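Local coordinates for protein transcriptional regulator, IclR family (Alicyclobacillus acidocaldarius subsp. acidocaldarius, PDB 5TJJ) that probably acts as a DNA-binding transcription factor of the IclR family, with a helix-turn-helix domain joined to a GAF-like C-terminal domain, at residues L107-R112 with V218-S223; V116-S121 with Q137-Y142. All blocks are in the same frame, centred on the assembly; numbering follows the deposited sequence.

Contact 1: L107-R112 with V218-S223; sequences LVKRLR and VDLVLS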
loop_
_atom_site.group_PDB
_atom_site.type_symbol
_atom_site.label_atom_id
_atom_site.label_comp_id
_atom_site.label_asym_id
_atom_site.label_seq_id
_atom_site.Cartn_x
_atom_site.Cartn_y
_atom_site.Cartn_z
ATOM N N LEU A 107 3.961 -5.335 20.598
ATOM C CA LEU A 107 4.611 -5.106 19.313
ATOM C C LEU A 107 5.959 -4.384 19.545
ATOM O O LEU A 107 5.977 -3.243 20.006
ATOM C CB LEU A 107 3.676 -4.293 18.406
ATOM C CG LEU A 107 4.186 -3.929 17.029
ATOM C CD1 LEU A 107 4.525 -5.182 16.228
ATOM C CD2 LEU A 107 3.144 -3.085 16.312
ATOM N N VAL A 108 7.063 -5.053 19.196
ATOM C CA VAL A 108 8.426 -4.554 19.451
ATOM C C VAL A 108 9.122 -4.128 18.153
ATOM O O VAL A 108 9.088 -4.843 17.158
ATOM C CB VAL A 108 9.272 -5.639 20.118
ATOM C CG1 VAL A 108 10.538 -5.040 20.675
ATOM C CG2 VAL A 108 8.456 -6.348 21.198
ATOM N N LYS A 109 9.802 -2.992 18.180
ATOM C CA LYS A 109 10.450 -2.473 16.976
ATOM C C LYS A 109 11.917 -2.234 17.221
ATOM O O LYS A 109 12.298 -1.736 18.267
ATOM C CB LYS A 109 9.809 -1.161 16.602
ATOM C CG LYS A 109 10.592 -0.345 15.613
ATOM C CD LYS A 109 9.704 0.713 15.026
ATOM C CE LYS A 109 10.496 1.616 14.111
ATOM N NZ LYS A 109 9.514 2.404 13.330
ATOM N N ARG A 110 12.723 -2.502 16.214
ATOM C CA ARG A 110 14.139 -2.251 16.313
ATOM C C ARG A 110 14.476 -0.763 16.156
ATOM O O ARG A 110 13.880 -0.070 15.338
ATOM C CB ARG A 110 14.874 -3.031 15.248
ATOM C CG ARG A 110 16.320 -3.289 15.601
ATOM C CD ARG A 110 17.135 -3.662 14.384
ATOM N NE ARG A 110 16.963 -5.061 14.016
ATOM C CZ ARG A 110 17.824 -6.048 14.292
ATOM N NH1 ARG A 110 17.526 -7.281 13.874
ATOM N NH2 ARG A 110 18.964 -5.833 14.984
ATOM N N LEU A 111 15.420 -0.284 16.968
ATOM C CA LEU A 111 16.022 1.040 16.780
ATOM C C LEU A 111 17.480 0.897 16.401
ATOM O O LEU A 111 18.038 -0.204 16.400
ATOM C CB LEU A 111 15.902 1.887 18.046
ATOM C CG LEU A 111 14.480 2.176 18.510
ATOM C CD1 LEU A 111 14.509 2.870 19.853
ATOM C CD2 LEU A 111 13.720 2.998 17.494
ATOM N N ARG A 112 18.090 2.024 16.070
ATOM C CA ARG A 112 19.534 2.100 15.956
ATOM C C ARG A 112 20.192 1.970 17.348
ATOM O O ARG A 112 19.562 2.167 18.382
ATOM C CB ARG A 112 19.965 3.391 15.233
ATOM C CG ARG A 112 19.460 3.484 13.792
ATOM C CD ARG A 112 19.818 4.801 13.100
ATOM N NE ARG A 112 20.934 4.683 12.143
ATOM C CZ ARG A 112 22.229 4.960 12.382
ATOM N NH1 ARG A 112 22.647 5.367 13.593
ATOM N NH2 ARG A 112 23.121 4.820 11.395
ATOM N N VAL A 218 14.448 -8.500 10.001
ATOM C CA VAL A 218 13.489 -8.412 11.105
ATOM C C VAL A 218 13.483 -7.017 11.716
ATOM O O VAL A 218 14.369 -6.675 12.495
ATOM C CB VAL A 218 13.773 -9.435 12.203
ATOM C CG1 VAL A 218 12.733 -9.338 13.331
ATOM C CG2 VAL A 218 13.775 -10.839 11.623
ATOM N N ASP A 219 12.472 -6.225 11.349
ATOM C CA ASP A 219 12.239 -4.890 11.927
ATOM C C ASP A 219 11.217 -4.885 13.087
ATOM O O ASP A 219 11.148 -3.924 13.843
ATOM C CB ASP A 219 11.764 -3.920 10.836
ATOM C CG ASP A 219 12.919 -3.279 10.056
ATOM O OD1 ASP A 219 14.092 -3.282 10.542
ATOM O OD2 ASP A 219 12.632 -2.743 8.944
ATOM N N LEU A 220 10.445 -5.954 13.223
ATOM C CA LEU A 220 9.356 -5.998 14.159
ATOM C C LEU A 220 9.293 -7.374 14.764
ATOM O O LEU A 220 9.559 -8.371 14.072
ATOM C CB LEU A 220 8.046 -5.705 13.433
ATOM C CG LEU A 220 7.753 -4.262 13.021
ATOM C CD1 LEU A 220 6.407 -4.216 12.277
ATOM C CD2 LEU A 220 7.763 -3.338 14.237
ATOM N N VAL A 221 8.918 -7.439 16.039
ATOM C CA VAL A 221 8.687 -8.712 16.719
ATOM C C VAL A 221 7.350 -8.643 17.428
ATOM O O VAL A 221 6.999 -7.603 17.939
ATOM C CB VAL A 221 9.817 -9.022 17.688
ATOM C CG1 VAL A 221 9.470 -10.182 18.627
ATOM C CG2 VAL A 221 11.106 -9.336 16.909
ATOM N N LEU A 222 6.597 -9.738 17.388
ATOM C CA LEU A 222 5.369 -9.873 18.128
ATOM C C LEU A 222 5.676 -10.759 19.299
ATOM O O LEU A 222 6.235 -11.826 19.121
ATOM C CB LEU A 222 4.247 -10.545 17.315
ATOM C CG LEU A 222 3.925 -10.056 15.924
ATOM C CD1 LEU A 222 2.684 -10.764 15.434
ATOM C CD2 LEU A 222 3.678 -8.565 15.930
ATOM N N SER A 223 5.237 -10.341 20.482
ATOM C CA SER A 223 5.543 -11.046 21.718
ATOM C C SER A 223 4.346 -11.129 22.667
ATOM O O SER A 223 3.478 -10.279 22.643
ATOM C CB SER A 223 6.690 -10.339 22.390
ATOM O OG SER A 223 7.084 -11.065 23.524
#

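Contact 2: V116-S121 with Q137-Y142; sequences VIYIGS and QQFPVY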
loop_
_atom_site.group_PDB
_atom_site.type_symbol
_atom_site.label_atom_id
_atom_site.label_comp_id
_atom_site.label_asym_id
_atom_site.label_seq_id
_atom_site.Cartn_x
_atom_site.Cartn_y
_atom_site.Cartn_z
ATOM N N VAL A 116 15.812 -1.800 21.297
ATOM C CA VAL A 116 14.468 -2.095 20.796
ATOM C C VAL A 116 13.481 -1.306 21.617
ATOM O O VAL A 116 13.814 -0.911 22.741
ATOM C CB VAL A 116 14.129 -3.597 20.859
ATOM C CG1 VAL A 116 15.069 -4.387 19.948
ATOM C CG2 VAL A 116 14.203 -4.151 22.255
ATOM N N ILE A 117 12.271 -1.118 21.083
ATOM C CA ILE A 117 11.232 -0.352 21.772
ATOM C C ILE A 117 9.828 -0.978 21.622
ATOM O O ILE A 117 9.453 -1.452 20.542
ATOM C CB ILE A 117 11.273 1.126 21.325
ATOM C CG1 ILE A 117 10.366 2.003 22.173
ATOM C CG2 ILE A 117 10.907 1.283 19.862
ATOM C CD1 ILE A 117 10.426 3.481 21.800
ATOM N N TYR A 118 9.070 -1.007 22.722
ATOM C CA TYR A 118 7.638 -1.304 22.660
ATOM C C TYR A 118 6.902 -0.155 21.956
ATOM O O TYR A 118 7.018 0.999 22.362
ATOM C CB TYR A 118 7.056 -1.477 24.058
ATOM C CG TYR A 118 7.429 -2.739 24.803
ATOM C CD1 TYR A 118 8.123 -3.787 24.187
ATOM C CD2 TYR A 118 7.055 -2.899 26.141
ATOM C CE1 TYR A 118 8.442 -4.942 24.876
ATOM C CE2 TYR A 118 7.360 -4.062 26.848
ATOM C CZ TYR A 118 8.057 -5.093 26.205
ATOM O OH TYR A 118 8.396 -6.277 26.871
ATOM N N ILE A 119 6.180 -0.472 20.885
ATOM C CA ILE A 119 5.383 0.527 20.154
ATOM C C ILE A 119 3.864 0.316 20.252
ATOM O O ILE A 119 3.106 1.124 19.780
ATOM C CB ILE A 119 5.847 0.660 18.691
ATOM C CG1 ILE A 119 5.699 -0.641 17.925
ATOM C CG2 ILE A 119 7.309 1.089 18.624
ATOM C CD1 ILE A 119 5.700 -0.443 16.411
ATOM N N GLY A 120 3.418 -0.745 20.902
ATOM C CA GLY A 120 1.988 -0.968 21.099
ATOM C C GLY A 120 1.780 -2.210 21.939
ATOM O O GLY A 120 2.662 -3.045 21.995
ATOM N N SER A 121 0.643 -2.293 22.623
ATOM C CA SER A 121 0.250 -3.478 23.368
ATOM C C SER A 121 -1.246 -3.675 23.307
ATOM O O SER A 121 -1.978 -2.787 22.940
ATOM C CB SER A 121 0.668 -3.382 24.842
ATOM O OG SER A 121 -0.108 -2.393 25.489
ATOM N N GLN A 137 8.977 2.094 26.322
ATOM C CA GLN A 137 10.120 1.511 27.002
ATOM C C GLN A 137 11.078 0.883 25.998
ATOM O O GLN A 137 10.656 0.134 25.112
ATOM C CB GLN A 137 9.699 0.465 28.026
ATOM C CG GLN A 137 10.746 0.258 29.124
ATOM C CD GLN A 137 10.378 -0.838 30.124
ATOM O OE1 GLN A 137 9.316 -1.476 30.029
ATOM N NE2 GLN A 137 11.263 -1.069 31.087
ATOM N N GLN A 138 12.357 1.200 26.162
ATOM C CA GLN A 138 13.418 0.693 25.334
ATOM C C GLN A 138 14.228 -0.334 26.092
ATOM O O GLN A 138 14.363 -0.250 27.308
ATOM C CB GLN A 138 14.348 1.808 24.892
ATOM C CG GLN A 138 13.658 3.018 24.284
ATOM C CD GLN A 138 14.644 3.977 23.640
ATOM O OE1 GLN A 138 15.675 3.568 23.096
ATOM N NE2 GLN A 138 14.337 5.252 23.698
ATOM N N PHE A 139 14.773 -1.292 25.350
ATOM C CA PHE A 139 15.565 -2.384 25.900
ATOM C C PHE A 139 16.759 -2.668 24.996
ATOM O O PHE A 139 16.758 -2.283 23.824
ATOM C CB PHE A 139 14.749 -3.667 25.921
ATOM C CG PHE A 139 13.436 -3.540 26.600
ATOM C CD1 PHE A 139 13.327 -3.744 27.955
ATOM C CD2 PHE A 139 12.295 -3.243 25.868
ATOM C CE1 PHE A 139 12.101 -3.647 28.591
ATOM C CE2 PHE A 139 11.066 -3.154 26.487
ATOM C CZ PHE A 139 10.966 -3.353 27.855
ATOM N N PRO A 140 17.763 -3.377 25.529
ATOM C CA PRO A 140 18.816 -3.843 24.646
ATOM C C PRO A 140 18.291 -4.927 23.711
ATOM O O PRO A 140 17.410 -5.718 24.097
ATOM C CB PRO A 140 19.846 -4.425 25.609
ATOM C CG PRO A 140 19.020 -4.892 26.753
ATOM C CD PRO A 140 17.983 -3.819 26.919
ATOM N N VAL A 141 18.833 -4.926 22.495
ATOM C CA VAL A 141 18.484 -5.873 21.449
ATOM C C VAL A 141 18.701 -7.348 21.815
ATOM O O VAL A 141 18.053 -8.200 21.220
ATOM C CB VAL A 141 19.223 -5.560 20.112
ATOM C CG1 VAL A 141 20.741 -5.806 20.226
ATOM C CG2 VAL A 141 18.604 -6.335 18.935
ATOM N N TYR A 142 19.584 -7.650 22.767
ATOM C CA TYR A 142 19.766 -9.032 23.259
ATOM C C TYR A 142 18.795 -9.526 24.349
ATOM O O TYR A 142 18.806 -10.726 24.702
ATOM C CB TYR A 142 21.211 -9.258 23.751
ATOM C CG TYR A 142 21.745 -8.276 24.783
ATOM C CD1 TYR A 142 21.407 -8.403 26.126
ATOM C CD2 TYR A 142 22.623 -7.244 24.412
ATOM C CE1 TYR A 142 21.899 -7.510 27.078
ATOM C CE2 TYR A 142 23.120 -6.347 25.357
ATOM C CZ TYR A 142 22.759 -6.488 26.692
ATOM O OH TYR A 142 23.234 -5.621 27.653
#

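Contact 1: L107-R112 with V218-S223
Val108 and Val221 form an antiparallel hydrogen-bonded pair, joining strands 104-110 and 218-227 at 158° between the N-to-C directions of the two short segments. Val108 N donates a hydrogen bond to Val221 O (2.8 Å). The return bond runs from Val221 N to Val108 O. Val108 O also receives a CA-H...O contact from Leu220, so two donors share this oxygen. Two residues further along, past the pair of Lys109 and Leu220, Arg110 N donates to Asp219 O at 3.2 Å.

The leucines share one face of the sheet. Leu107 CG stands anti to the backbone N (chi1 179°), beside the carbonyl carbon. From there its CD1 branch meets CD2 of Leu222 at 3.5 Å, the two side chains crossing obliquely. The same Leu107 CD1 comes to 4.2 Å from CD2 of Leu220. That Leu220 methyl also packs on CB of Lys109, whose extended chain then leads away. Helix 86-101 packs on Leu107 through Leu91 and Leu94, and Leu94 also touches Leu222. On the other face Val108 and Val221 stand side by side, CB to CB at 4.2 Å, against Phe150 of helix 144-151.

At the end of the paired region, Arg110 reaches across to Val218. Its chain bends at chi3 (-80°) and brings one edge of the guanidinium to Val218 O. NE, at 3.4 Å from Val218 O, and NH1 both point at this oxygen, and both bonds are weak. NH2 makes a salt bridge with Asp154.

The chemistry is therefore divided. Main-chain bonds and aliphatic packing hold the buried part. At the strand end, one arginine joins a carbonyl of the neighbouring strand to a carboxylate, which probably limits the turning of its guanidinium.

Contact 2: V116-S121 with Q137-Y142
Three backbone bonds tie Val116 and Tyr118 to the short strand 138-140 and the residue before it. Val116 N donates to Phe139 O at 2.7 Å. Phe139 N donates in return to Val116 O. Tyr118 N donates to Gln137 O at 3.1 Å.

The aromatic contact is edge-to-face. Phe139 turns its edge to the face of Tyr118, with CE2 over the centre of the tyrosine ring. The centroids are 4.8 Å apart and the planes meet at 55°. An alanine in place of Tyr118 removes the ring and would probably leave the edge of Phe139 without the face it packs on, opening a gap beside it.

Aliphatic packing completes the contact. Val116 CG2 lies 3.7 Å from Phe139 CB, and Val116 CG1 faces CG2 of Val141. Val116 chi1 of -63° aims CG2 at Phe139 and CG1 at Val141. Phe146 and Phe150 of helix 144-151 also pack on Val116. On the other face of the sheet, Ile117 CG1 touches Gln138 CG at 4.0 Å.

This is an outermost strand added to the antiparallel sheet of the GAF-like IclR C-terminal domain.

In the fold
Both contacts belong to one antiparallel sheet. Strands 104-110 and 115-122 are neighbours in it, and Lys109 N probably bonds to Ile117 O between them. Part of the strand order is 138-140, 115-122, 104-110, 218-227, with 204-212 and 194-197 beyond. Contact 1 is the more central and more buried, and it joins strands far apart in sequence. Contact 2 is nested within the loop that contact 1 closes and lies at the sheet edge, partly buried. Their centres are about 7 Å apart. Contact 1 adds an arginine to its aliphatic packing, whereas contact 2 adds an aromatic pair. Helix 144-151 packs on both, through Phe150 in each.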